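Local coordinates for octaprenyl-diphosphate synthase (Bacteroides thetaiotaomicron, PDB 3RMG), which probably acts as a magnesium-dependent prenyltransferase of the FPP/GGPP synthase family, building isoprenoid diphosphates, at residues L202-Y205 with I206-F210; Q293-K296 with K297-L301; A175-F178 with A179-E183. All blocks are in the same frame, centred on the assembly; numbering follows the deposited sequence.

Interaction 1 (L202-Y205 with I206-F210); sequences LGEY and IGICF
Leu202 and Ile206 meet one helical turn apart on helix 193-217, where CG of Leu202 lies 4.0 Å from CD1 of Ile206 and the two side chains run at a slant to each other. The tight part is the backbone of the two turns. Gly207 N reaches Gly203 O at 2.8 Å, and Ile208 N reaches Glu204 O with an N-H...O angle of 154°. The two glycines have no side chains, and Phe178 of helix 174-188 packs its CB against this strip. In Ile208, CG1 sits anti to the carbonyl carbon (chi1 -65°), which brings it back over the preceding turn, 3.3 Å from Glu204 O. The looser side belongs to Glu204 and Tyr205, both partly exposed. Glu204 lies alongside Ile208, pointing the same way, with its CG 4.1 Å from Ile208 CD1; its chain then continues extended and OE2 forms a salt bridge with Arg200. Tyr205 instead turns its ring to helix 283-302, against Lys297. Between the two turns, then, side chain meets side chain only through carbon atoms and the hydrogen bonds are all backbone to backbone, while the one carboxylate has its charged partner earlier on the same helix.

Interaction 2 (Q293-K296 with K297-L301); sequences QYKK and KAFDL
Two successive turns of the outer helix 283-302 make this surface contact, with side chains paired at i to i+3 and i to i+4 spacing. Lys296 and Asp300 form the charged pair: Lys296 NZ stands 3.4 Å from Asp300 OD1, a salt bridge whose hydrogen bond is weak. The lysine chain is extended as far as CE and bends only at its last torsion (chi4 67°), which turns NZ to the OD1 side of the carboxylate; CE is just as near to OD1. Between the same two residues Asp300 N bonds to Lys296 O at 2.8 Å, nearly straight at 169°. Tyr294 and Lys297 lie side by side, CD1 to CD 4.1 Å, and Lys297 CE rides above one ring face, offset toward the rim. Lys297 NZ is 5.7 Å from the centroid of the Tyr294 ring, so any cation-pi attraction is weak at most. Lys295 runs extended beside Phe299, its CE 3.9 Å from the ring atom CZ, while its NZ makes a salt bridge with Asp319. That bond ties this side of the helix to helix 309-323, where Leu318 also meets Ala298. Tyr294 packs on Ile208 and Cys209 of helix 193-217.

Interaction 3 (A175-F178 with A179-E183); sequences AALF and AACAE
Ala175 and Ala179 stand one turn apart on helix 174-188, a buried, alanine-rich helix of the all-helical polyprenyl synthetase fold. Backbone hydrogen bonds of the i+4 to i kind come first. Ala179 N bonds to Ala175 O at 2.8 Å, and Cys181 N to Leu177 O at the same length. Ala182 N to Phe178 O is longer, 3.1 Å, yet straighter, with an N-H...O angle of 168°. The bond from Ala180 N to Ala176 O is the most bent of the four at 149°.

Packing of small side chains against the backbone is the second kind. Ala179 CB lies 3.3 Å from Ala175 O, and Ala180 CB is equally near to Ala176 O, so each alanine covers a carbonyl of the turn before it. Other helices pack on these short side chains: Leu141 of helix 132-154 on Ala176 and Ala180, and Ile208 of helix 193-217 on Ala175.

Larger apolar side chains make up the third group. Phe178 directs its ring away from the following turn, its CG beside the backbone N (chi1 -82°). The ring meets that of Phe210 with the planes at about 40° and also packs on Leu54 of helix 50-62. Leu177 leans to His80 of helix 67-90, a helix that also reaches Cys181 through Leu76. Between the two turns the direct side-chain touch is slight. Cys181 carries its sulfur anti to the carbonyl carbon, on the side of the preceding turn, and there SG comes to 4.4 Å from Leu177 CD1.

In the fold
Interactions 1 and 3 are both buried, each centred about 8 Å from the centre of the chain, and lie on consecutive helices, 174-188 and 193-217, that touch directly, as where Ile206 meets Phe178. Interaction 2 is on the surface, its centre about 18 Å out, and meets interaction 1 where Leu202 N lies 3.5 Å from Leu301 CD1. Its nearest atoms to interaction 3 are about 8 Å away; helix 193-217 lies in contact with both. Small residues with a few larger apolar ones make up most of the buried pair, whose charged side chains are Glu204, paired with Arg200, and Glu183. Interaction 2 alone has a salt bridge between its own two segments.

Interaction 1 (L202-Y205 with I206-F210)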
loop_
_atom_site.group_PDB
_atom_site.type_symbol
_atom_site.label_atom_id
_atom_site.label_comp_id
_atom_site.label_asym_id
_atom_site.label_seq_id
_atom_site.Cartn_x
_atom_site.Cartn_y
_atom_site.Cartn_z
ATOM N N LEU A 202 16.304 -11.804 -18.607
ATOM C CA LEU A 202 17.574 -11.463 -17.979
ATOM C C LEU A 202 17.419 -11.193 -16.478
ATOM O O LEU A 202 18.089 -11.805 -15.658
ATOM C CB LEU A 202 18.170 -10.219 -18.634
ATOM C CG LEU A 202 19.542 -9.858 -18.081
ATOM C CD1 LEU A 202 20.504 -11.051 -18.264
ATOM C CD2 LEU A 202 20.070 -8.612 -18.772
ATOM N N GLY A 203 16.532 -10.270 -16.119
ATOM C CA GLY A 203 16.406 -9.892 -14.722
ATOM C C GLY A 203 15.908 -11.067 -13.913
ATOM O O GLY A 203 16.276 -11.253 -12.742
ATOM N N GLU A 204 15.044 -11.869 -14.522
ATOM C CA GLU A 204 14.527 -13.015 -13.807
ATOM C C GLU A 204 15.665 -13.991 -13.529
ATOM O O GLU A 204 15.782 -14.494 -12.417
ATOM C CB GLU A 204 13.391 -13.704 -14.563
ATOM C CG GLU A 204 12.952 -15.011 -13.908
ATOM C CD GLU A 204 11.696 -15.573 -14.543
ATOM O OE1 GLU A 204 11.789 -16.605 -15.245
ATOM O OE2 GLU A 204 10.623 -14.961 -14.359
ATOM N N TYR A 205 16.489 -14.286 -14.533
ATOM C CA TYR A 205 17.598 -15.202 -14.289
ATOM C C TYR A 205 18.477 -14.680 -13.159
ATOM O O TYR A 205 18.927 -15.445 -12.294
ATOM C CB TYR A 205 18.458 -15.412 -15.535
ATOM C CG TYR A 205 17.827 -16.302 -16.576
ATOM C CD1 TYR A 205 18.196 -16.211 -17.907
ATOM C CD2 TYR A 205 16.836 -17.218 -16.233
ATOM C CE1 TYR A 205 17.623 -17.035 -18.875
ATOM C CE2 TYR A 205 16.260 -18.035 -17.193
ATOM C CZ TYR A 205 16.669 -17.942 -18.510
ATOM O OH TYR A 205 16.106 -18.749 -19.470
ATOM N N ILE A 206 18.729 -13.375 -13.178
ATOM C CA ILE A 206 19.592 -12.750 -12.178
ATOM C C ILE A 206 18.982 -12.836 -10.775
ATOM O O ILE A 206 19.675 -13.184 -9.791
ATOM C CB ILE A 206 19.889 -11.286 -12.558
ATOM C CG1 ILE A 206 20.838 -11.249 -13.772
ATOM C CG2 ILE A 206 20.463 -10.523 -11.367
ATOM C CD1 ILE A 206 21.022 -9.875 -14.369
ATOM N N GLY A 207 17.685 -12.534 -10.696
ATOM C CA GLY A 207 16.928 -12.642 -9.456
ATOM C C GLY A 207 16.951 -14.059 -8.892
ATOM O O GLY A 207 17.012 -14.247 -7.680
ATOM N N ILE A 208 16.904 -15.066 -9.761
ATOM C CA ILE A 208 16.983 -16.451 -9.289
ATOM C C ILE A 208 18.371 -16.811 -8.733
ATOM O O ILE A 208 18.465 -17.440 -7.677
ATOM C CB ILE A 208 16.563 -17.465 -10.370
ATOM C CG1 ILE A 208 15.083 -17.286 -10.713
ATOM C CG2 ILE A 208 16.791 -18.891 -9.878
ATOM C CD1 ILE A 208 14.609 -18.172 -11.895
ATOM N N CYS A 209 19.447 -16.419 -9.421
ATOM C CA CYS A 209 20.795 -16.631 -8.868
ATOM C C CYS A 209 20.909 -15.942 -7.501
ATOM O O CYS A 209 21.412 -16.507 -6.533
ATOM C CB CYS A 209 21.868 -16.058 -9.788
ATOM S SG CYS A 209 22.031 -16.876 -11.366
ATOM N N PHE A 210 20.451 -14.703 -7.449
ATOM C CA PHE A 210 20.530 -13.911 -6.244
ATOM C C PHE A 210 19.819 -14.607 -5.083
ATOM O O PHE A 210 20.384 -14.748 -3.995
ATOM C CB PHE A 210 19.915 -12.541 -6.509
ATOM C CG PHE A 210 20.177 -11.536 -5.429
ATOM C CD1 PHE A 210 21.313 -10.737 -5.466
ATOM C CD2 PHE A 210 19.285 -11.385 -4.371
ATOM C CE1 PHE A 210 21.556 -9.805 -4.466
ATOM C CE2 PHE A 210 19.521 -10.451 -3.365
ATOM C CZ PHE A 210 20.660 -9.663 -3.414
#

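Interaction 2 (Q293-K296 with K297-L301)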
loop_
_atom_site.group_PDB
_atom_site.type_symbol
_atom_site.label_atom_id
_atom_site.label_comp_id
_atom_site.label_asym_id
_atom_site.label_seq_id
_atom_site.Cartn_x
_atom_site.Cartn_y
_atom_site.Cartn_z
ATOM N N GLN A 293 24.017 -22.921 -13.646
ATOM C CA GLN A 293 23.148 -23.129 -14.791
ATOM C C GLN A 293 22.407 -21.843 -15.165
ATOM O O GLN A 293 22.351 -21.479 -16.341
ATOM C CB GLN A 293 22.143 -24.249 -14.514
ATOM C CG GLN A 293 22.715 -25.657 -14.613
ATOM C CD GLN A 293 21.868 -26.686 -13.858
ATOM O OE1 GLN A 293 22.322 -27.794 -13.580
ATOM N NE2 GLN A 293 20.639 -26.311 -13.517
ATOM N N TYR A 294 21.835 -21.164 -14.172
ATOM C CA TYR A 294 21.083 -19.943 -14.448
ATOM C C TYR A 294 21.988 -18.796 -14.880
ATOM O O TYR A 294 21.602 -17.961 -15.699
ATOM C CB TYR A 294 20.206 -19.534 -13.263
ATOM C CG TYR A 294 18.900 -20.283 -13.243
ATOM C CD1 TYR A 294 17.840 -19.887 -14.051
ATOM C CD2 TYR A 294 18.727 -21.395 -12.420
ATOM C CE1 TYR A 294 16.642 -20.585 -14.040
ATOM C CE2 TYR A 294 17.531 -22.107 -12.405
ATOM C CZ TYR A 294 16.503 -21.702 -13.216
ATOM O OH TYR A 294 15.328 -22.396 -13.196
ATOM N N LYS A 295 23.191 -18.766 -14.330
ATOM C CA LYS A 295 24.187 -17.781 -14.715
ATOM C C LYS A 295 24.553 -17.980 -16.173
ATOM O O LYS A 295 24.710 -17.014 -16.922
ATOM C CB LYS A 295 25.434 -17.930 -13.858
ATOM C CG LYS A 295 26.435 -16.825 -14.010
ATOM C CD LYS A 295 27.621 -17.092 -13.104
ATOM C CE LYS A 295 28.738 -16.104 -13.342
ATOM N NZ LYS A 295 30.035 -16.627 -12.829
ATOM N N LYS A 296 24.690 -19.234 -16.584
ATOM C CA LYS A 296 25.028 -19.502 -17.975
ATOM C C LYS A 296 23.849 -19.136 -18.870
ATOM O O LYS A 296 24.032 -18.603 -19.961
ATOM C CB LYS A 296 25.423 -20.970 -18.176
ATOM C CG LYS A 296 25.644 -21.352 -19.631
ATOM C CD LYS A 296 25.616 -22.864 -19.803
ATOM C CE LYS A 296 25.306 -23.282 -21.241
ATOM N NZ LYS A 296 26.390 -22.905 -22.190
ATOM N N LYS A 297 22.633 -19.413 -18.414
ATOM C CA LYS A 297 21.460 -19.010 -19.174
ATOM C C LYS A 297 21.484 -17.499 -19.395
ATOM O O LYS A 297 21.159 -17.006 -20.482
ATOM C CB LYS A 297 20.182 -19.429 -18.455
ATOM C CG LYS A 297 19.847 -20.926 -18.570
ATOM C CD LYS A 297 18.505 -21.192 -17.899
ATOM C CE LYS A 297 18.432 -22.585 -17.283
ATOM N NZ LYS A 297 18.182 -23.627 -18.309
ATOM N N ALA A 298 21.903 -16.771 -18.363
ATOM C CA ALA A 298 21.974 -15.324 -18.430
ATOM C C ALA A 298 23.055 -14.857 -19.393
ATOM O O ALA A 298 22.807 -13.966 -20.202
ATOM C CB ALA A 298 22.197 -14.729 -17.040
ATOM N N PHE A 299 24.247 -15.453 -19.302
ATOM C CA PHE A 299 25.359 -15.113 -20.188
ATOM C C PHE A 299 25.008 -15.408 -21.645
ATOM O O PHE A 299 25.259 -14.601 -22.539
ATOM C CB PHE A 299 26.625 -15.890 -19.788
ATOM C CG PHE A 299 27.399 -15.248 -18.662
ATOM C CD1 PHE A 299 28.712 -15.593 -18.416
ATOM C CD2 PHE A 299 26.814 -14.278 -17.870
ATOM C CE1 PHE A 299 29.424 -14.997 -17.387
ATOM C CE2 PHE A 299 27.520 -13.675 -16.846
ATOM C CZ PHE A 299 28.828 -14.041 -16.602
ATOM N N ASP A 300 24.420 -16.574 -21.869
ATOM C CA ASP A 300 23.971 -16.945 -23.186
ATOM C C ASP A 300 22.963 -15.927 -23.718
ATOM O O ASP A 300 22.958 -15.629 -24.906
ATOM C CB ASP A 300 23.376 -18.354 -23.162
ATOM C CG ASP A 300 24.441 -19.429 -23.116
ATOM O OD1 ASP A 300 24.070 -20.607 -22.955
ATOM O OD2 ASP A 300 25.650 -19.099 -23.231
ATOM N N LEU A 301 22.129 -15.376 -22.839
ATOM C CA LEU A 301 21.174 -14.360 -23.270
ATOM C C LEU A 301 21.910 -13.113 -23.724
ATOM O O LEU A 301 21.592 -12.554 -24.774
ATOM C CB LEU A 301 20.214 -13.962 -22.148
ATOM C CG LEU A 301 18.718 -14.291 -22.135
ATOM C CD1 LEU A 301 18.086 -13.372 -21.119
ATOM C CD2 LEU A 301 18.012 -14.131 -23.481
#

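Interaction 3 (A175-F178 with A179-E183)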
loop_
_atom_site.group_PDB
_atom_site.type_symbol
_atom_site.label_atom_id
_atom_site.label_comp_id
_atom_site.label_asym_id
_atom_site.label_seq_id
_atom_site.Cartn_x
_atom_site.Cartn_y
_atom_site.Cartn_z
ATOM N N ALA A 175 12.665 -12.911 -7.614
ATOM C CA ALA A 175 13.018 -12.860 -9.024
ATOM C C ALA A 175 12.009 -12.025 -9.798
ATOM O O ALA A 175 12.339 -11.441 -10.844
ATOM C CB ALA A 175 13.129 -14.269 -9.604
ATOM N N ALA A 176 10.778 -11.954 -9.286
ATOM C CA ALA A 176 9.757 -11.118 -9.913
ATOM C C ALA A 176 10.170 -9.662 -9.809
ATOM O O ALA A 176 9.972 -8.892 -10.744
ATOM C CB ALA A 176 8.400 -11.341 -9.284
ATOM N N LEU A 177 10.774 -9.295 -8.679
ATOM C CA LEU A 177 11.260 -7.931 -8.488
ATOM C C LEU A 177 12.442 -7.619 -9.416
ATOM O O LEU A 177 12.450 -6.587 -10.093
ATOM C CB LEU A 177 11.665 -7.695 -7.030
ATOM C CG LEU A 177 12.151 -6.284 -6.670
ATOM C CD1 LEU A 177 11.127 -5.222 -7.062
ATOM C CD2 LEU A 177 12.472 -6.192 -5.176
ATOM N N PHE A 178 13.448 -8.494 -9.438
ATOM C CA PHE A 178 14.565 -8.298 -10.354
ATOM C C PHE A 178 14.101 -8.239 -11.828
ATOM O O PHE A 178 14.574 -7.409 -12.589
ATOM C CB PHE A 178 15.640 -9.366 -10.164
ATOM C CG PHE A 178 16.580 -9.092 -9.021
ATOM C CD1 PHE A 178 16.233 -9.433 -7.718
ATOM C CD2 PHE A 178 17.819 -8.504 -9.251
ATOM C CE1 PHE A 178 17.107 -9.190 -6.663
ATOM C CE2 PHE A 178 18.696 -8.258 -8.211
ATOM C CZ PHE A 178 18.339 -8.603 -6.910
ATOM N N ALA A 179 13.189 -9.117 -12.225
ATOM C CA ALA A 179 12.646 -9.088 -13.594
ATOM C C ALA A 179 11.936 -7.763 -13.840
ATOM O O ALA A 179 12.084 -7.150 -14.900
ATOM C CB ALA A 179 11.678 -10.249 -13.814
ATOM N N ALA A 180 11.176 -7.308 -12.850
ATOM C CA ALA A 180 10.463 -6.049 -12.970
ATOM C C ALA A 180 11.459 -4.911 -13.147
ATOM O O ALA A 180 11.277 -4.029 -13.993
ATOM C CB ALA A 180 9.571 -5.813 -11.753
ATOM N N CYS A 181 12.534 -4.933 -12.366
ATOM C CA CYS A 181 13.539 -3.886 -12.505
ATOM C C CYS A 181 14.070 -3.794 -13.935
ATOM O O CYS A 181 14.101 -2.712 -14.534
ATOM C CB CYS A 181 14.684 -4.123 -11.517
ATOM S SG CYS A 181 14.195 -3.740 -9.801
ATOM N N ALA A 182 14.497 -4.930 -14.478
ATOM C CA ALA A 182 15.070 -4.957 -15.814
ATOM C C ALA A 182 14.014 -4.570 -16.867
ATOM O O ALA A 182 14.269 -3.742 -17.721
ATOM C CB ALA A 182 15.649 -6.336 -16.098
ATOM N N GLU A 183 12.821 -5.152 -16.768
ATOM C CA GLU A 183 11.724 -4.852 -17.696
ATOM C C GLU A 183 11.391 -3.367 -17.720
ATOM O O GLU A 183 11.262 -2.758 -18.789
ATOM C CB GLU A 183 10.465 -5.657 -17.342
ATOM C CG GLU A 183 9.380 -5.579 -18.438
ATOM C CD GLU A 183 8.136 -6.381 -18.109
ATOM O OE1 GLU A 183 7.269 -6.482 -18.991
ATOM O OE2 GLU A 183 8.029 -6.921 -16.980
#